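Local coordinates for protein DNA endonuclease I-CvuI (PDB 5A77) that is a LAGLIDADG homing endonuclease that cleaves DNA in the presence of magnesium and probably acts in intron homing, at residues B[26-31]-B[42-47]. Numbering follows the deposited sequence.
Sequences NAQIVS and RVSLTV. With nucleotides of chain F.
Gln28 and Arg42 form a hydrogen-bonded pair in the antiparallel hairpin of strands 23-31 and 39-50, part of the DNA-binding beta-sheet of this LAGLIDADG homing endonuclease. Their mutual backbone bonds, Arg42 N to Gln28 O (2.7 Å) and Gln28 N to Arg42 O (2.9 Å), are repeated by Asn26 and Ser44. Between these pairs, Ala27 CA lies 3.2 Å from Arg42 O in a CA-H...O contact. The side chains of Ala27 and Val43 touch the opposite strand little and pack mainly on helix 102-114, Ala27 also meeting helix 121-135.

Against this tight backbone pairing, the side chains on the DNA-facing side meet only by van der Waals contact: Gln28 OE1 approaches Arg42 CD to 3.7 Å, and the amide and guanidinium planes stand 78° apart. Asn26 turns its amide to the backbone of DC3 of chain F, chi1 -155° setting CG opposite its own N; ND2 donates to O5' at 2.9 Å and weakly to OP2. Arg42 extends to CD and then bends (chi3 -57°), while Val30 CG1 covers one guanidinium face near its rim. At the guanidinium edge, Arg42 NH1 donates, in a bond that is not straight, to O4 of the thymine base of DT5 of chain F, at 2.6 Å.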
loop_
_atom_site.group_PDB
_atom_site.type_symbol
_atom_site.label_atom_id
_atom_site.label_comp_id
_atom_site.label_asym_id
_atom_site.label_seq_id
_atom_site.Cartn_x
_atom_site.Cartn_y
_atom_site.Cartn_z
ATOM N N ASN B 26 -10.694 -6.977 8.326
ATOM C CA ASN B 26 -11.965 -6.467 8.818
ATOM C C ASN B 26 -12.816 -7.523 9.512
ATOM O O ASN B 26 -12.529 -8.720 9.466
ATOM C CB ASN B 26 -12.756 -5.849 7.656
ATOM C CG ASN B 26 -13.748 -4.788 8.117
ATOM O OD1 ASN B 26 -13.699 -4.334 9.255
ATOM N ND2 ASN B 26 -14.646 -4.384 7.224
ATOM N N ALA B 27 -13.869 -7.054 10.163
ATOM C CA ALA B 27 -14.839 -7.908 10.816
ATOM C C ALA B 27 -16.169 -7.187 10.781
ATOM O O ALA B 27 -16.335 -6.140 11.416
ATOM C CB ALA B 27 -14.426 -8.216 12.231
ATOM N N GLN B 28 -17.097 -7.740 10.009
ATOM C CA GLN B 28 -18.417 -7.157 9.818
ATOM C C GLN B 28 -19.513 -8.030 10.402
ATOM O O GLN B 28 -19.432 -9.258 10.381
ATOM C CB GLN B 28 -18.714 -6.944 8.332
ATOM C CG GLN B 28 -17.550 -6.444 7.544
ATOM C CD GLN B 28 -17.596 -6.896 6.107
ATOM O OE1 GLN B 28 -16.821 -7.762 5.697
ATOM N NE2 GLN B 28 -18.508 -6.314 5.330
ATOM N N ILE B 29 -20.549 -7.376 10.902
ATOM C CA ILE B 29 -21.780 -8.059 11.246
ATOM C C ILE B 29 -22.720 -8.037 10.038
ATOM O O ILE B 29 -23.223 -6.976 9.670
ATOM C CB ILE B 29 -22.455 -7.399 12.447
ATOM C CG1 ILE B 29 -21.514 -7.444 13.650
ATOM C CG2 ILE B 29 -23.774 -8.096 12.762
ATOM C CD1 ILE B 29 -21.861 -6.461 14.752
ATOM N N VAL B 30 -22.953 -9.187 9.405
ATOM C CA VAL B 30 -23.905 -9.204 8.307
ATOM C C VAL B 30 -25.191 -9.898 8.719
ATOM O O VAL B 30 -25.195 -10.922 9.424
ATOM C CB VAL B 30 -23.336 -9.871 7.023
ATOM C CG1 VAL B 30 -21.964 -9.296 6.678
ATOM C CG2 VAL B 30 -23.289 -11.396 7.137
ATOM N N SER B 31 -26.294 -9.299 8.295
ATOM C CA SER B 31 -27.600 -9.874 8.518
ATOM C C SER B 31 -27.825 -11.011 7.524
ATOM O O SER B 31 -27.655 -10.838 6.323
ATOM C CB SER B 31 -28.681 -8.811 8.376
ATOM O OG SER B 31 -28.929 -8.555 7.008
ATOM N N ARG B 42 -18.612 -11.751 9.891
ATOM C CA ARG B 42 -17.723 -12.126 8.796
ATOM C C ARG B 42 -16.330 -11.602 9.081
ATOM O O ARG B 42 -16.175 -10.433 9.372
ATOM C CB ARG B 42 -18.241 -11.586 7.446
ATOM C CG ARG B 42 -17.268 -11.734 6.244
ATOM C CD ARG B 42 -17.883 -11.226 4.907
ATOM N NE ARG B 42 -19.140 -11.916 4.611
ATOM C CZ ARG B 42 -20.162 -11.398 3.933
ATOM N NH1 ARG B 42 -20.085 -10.163 3.446
ATOM N NH2 ARG B 42 -21.273 -12.120 3.755
ATOM N N VAL B 43 -15.329 -12.476 9.028
ATOM C CA VAL B 43 -13.935 -12.062 9.080
ATOM C C VAL B 43 -13.297 -12.118 7.673
ATOM O O VAL B 43 -13.584 -13.038 6.891
ATOM C CB VAL B 43 -13.127 -12.933 10.066
ATOM C CG1 VAL B 43 -13.658 -12.775 11.490
ATOM C CG2 VAL B 43 -13.159 -14.384 9.647
ATOM N N SER B 44 -12.450 -11.142 7.342
ATOM C CA SER B 44 -11.782 -11.140 6.037
ATOM C C SER B 44 -10.532 -10.281 5.935
ATOM O O SER B 44 -10.455 -9.184 6.499
ATOM C CB SER B 44 -12.755 -10.698 4.936
ATOM O OG SER B 44 -13.360 -9.457 5.242
ATOM N N LEU B 45 -9.552 -10.804 5.203
ATOM C CA LEU B 45 -8.436 -10.006 4.718
ATOM C C LEU B 45 -8.663 -9.731 3.240
ATOM O O LEU B 45 -8.860 -10.664 2.459
ATOM C CB LEU B 45 -7.098 -10.723 4.931
ATOM C CG LEU B 45 -5.822 -10.019 4.449
ATOM C CD1 LEU B 45 -4.653 -10.421 5.313
ATOM C CD2 LEU B 45 -5.510 -10.351 3.002
ATOM N N THR B 46 -8.617 -8.464 2.841
ATOM C CA THR B 46 -8.825 -8.132 1.433
ATOM C C THR B 46 -7.723 -7.191 0.945
ATOM O O THR B 46 -7.314 -6.284 1.658
ATOM C CB THR B 46 -10.210 -7.486 1.211
ATOM O OG1 THR B 46 -11.220 -8.505 1.232
ATOM C CG2 THR B 46 -10.275 -6.813 -0.145
ATOM N N VAL B 47 -7.228 -7.428 -0.263
ATOM C CA VAL B 47 -6.214 -6.578 -0.872
ATOM C C VAL B 47 -6.759 -6.007 -2.189
ATOM O O VAL B 47 -7.341 -6.735 -2.999
ATOM C CB VAL B 47 -4.902 -7.357 -1.121
ATOM C CG1 VAL B 47 -3.976 -6.583 -2.027
ATOM C CG2 VAL B 47 -4.217 -7.677 0.188
ATOM P P DC F 3 -16.043 -0.984 7.620
ATOM O OP1 DC F 3 -17.074 -0.092 8.190
ATOM O OP2 DC F 3 -14.918 -1.434 8.459
ATOM O "O5'" DC F 3 -16.679 -2.315 6.974
ATOM C "C5'" DC F 3 -18.085 -2.497 6.909
ATOM C "C4'" DC F 3 -18.731 -1.542 5.923
ATOM O "O4'" DC F 3 -17.883 -1.392 4.760
ATOM C "C3'" DC F 3 -20.074 -2.014 5.393
ATOM O "O3'" DC F 3 -21.128 -1.553 6.255
ATOM C "C2'" DC F 3 -20.146 -1.373 4.012
ATOM C "C1'" DC F 3 -18.673 -1.310 3.585
ATOM N N1 DC F 3 -18.230 -2.399 2.619
ATOM C C2 DC F 3 -18.776 -2.454 1.330
ATOM O O2 DC F 3 -19.638 -1.631 1.004
ATOM N N3 DC F 3 -18.350 -3.423 0.473
ATOM C C4 DC F 3 -17.421 -4.293 0.862
ATOM N N4 DC F 3 -17.027 -5.212 -0.012
ATOM C C5 DC F 3 -16.841 -4.245 2.166
ATOM C C6 DC F 3 -17.268 -3.290 3.000
ATOM P P DT F 5 -27.736 -4.258 2.989
ATOM O OP1 DT F 5 -29.055 -3.606 2.820
ATOM O OP2 DT F 5 -27.549 -5.231 4.086
ATOM O "O5'" DT F 5 -27.324 -5.026 1.639
ATOM C "C5'" DT F 5 -27.001 -4.299 0.461
ATOM C "C4'" DT F 5 -26.976 -5.220 -0.745
ATOM O "O4'" DT F 5 -25.669 -5.843 -0.866
ATOM C "C3'" DT F 5 -27.988 -6.367 -0.708
ATOM O "O3'" DT F 5 -28.608 -6.505 -1.983
ATOM C "C2'" DT F 5 -27.130 -7.585 -0.367
ATOM C "C1'" DT F 5 -25.819 -7.237 -1.042
ATOM N N1 DT F 5 -24.639 -7.912 -0.433
ATOM C C2 DT F 5 -23.863 -8.741 -1.205
ATOM O O2 DT F 5 -24.091 -8.968 -2.382
ATOM N N3 DT F 5 -22.795 -9.299 -0.550
ATOM C C4 DT F 5 -22.426 -9.108 0.771
ATOM O O4 DT F 5 -21.443 -9.659 1.264
ATOM C C5 DT F 5 -23.281 -8.220 1.528
ATOM C C7 DT F 5 -23.001 -7.950 2.986
ATOM C C6 DT F 5 -24.333 -7.671 0.893
#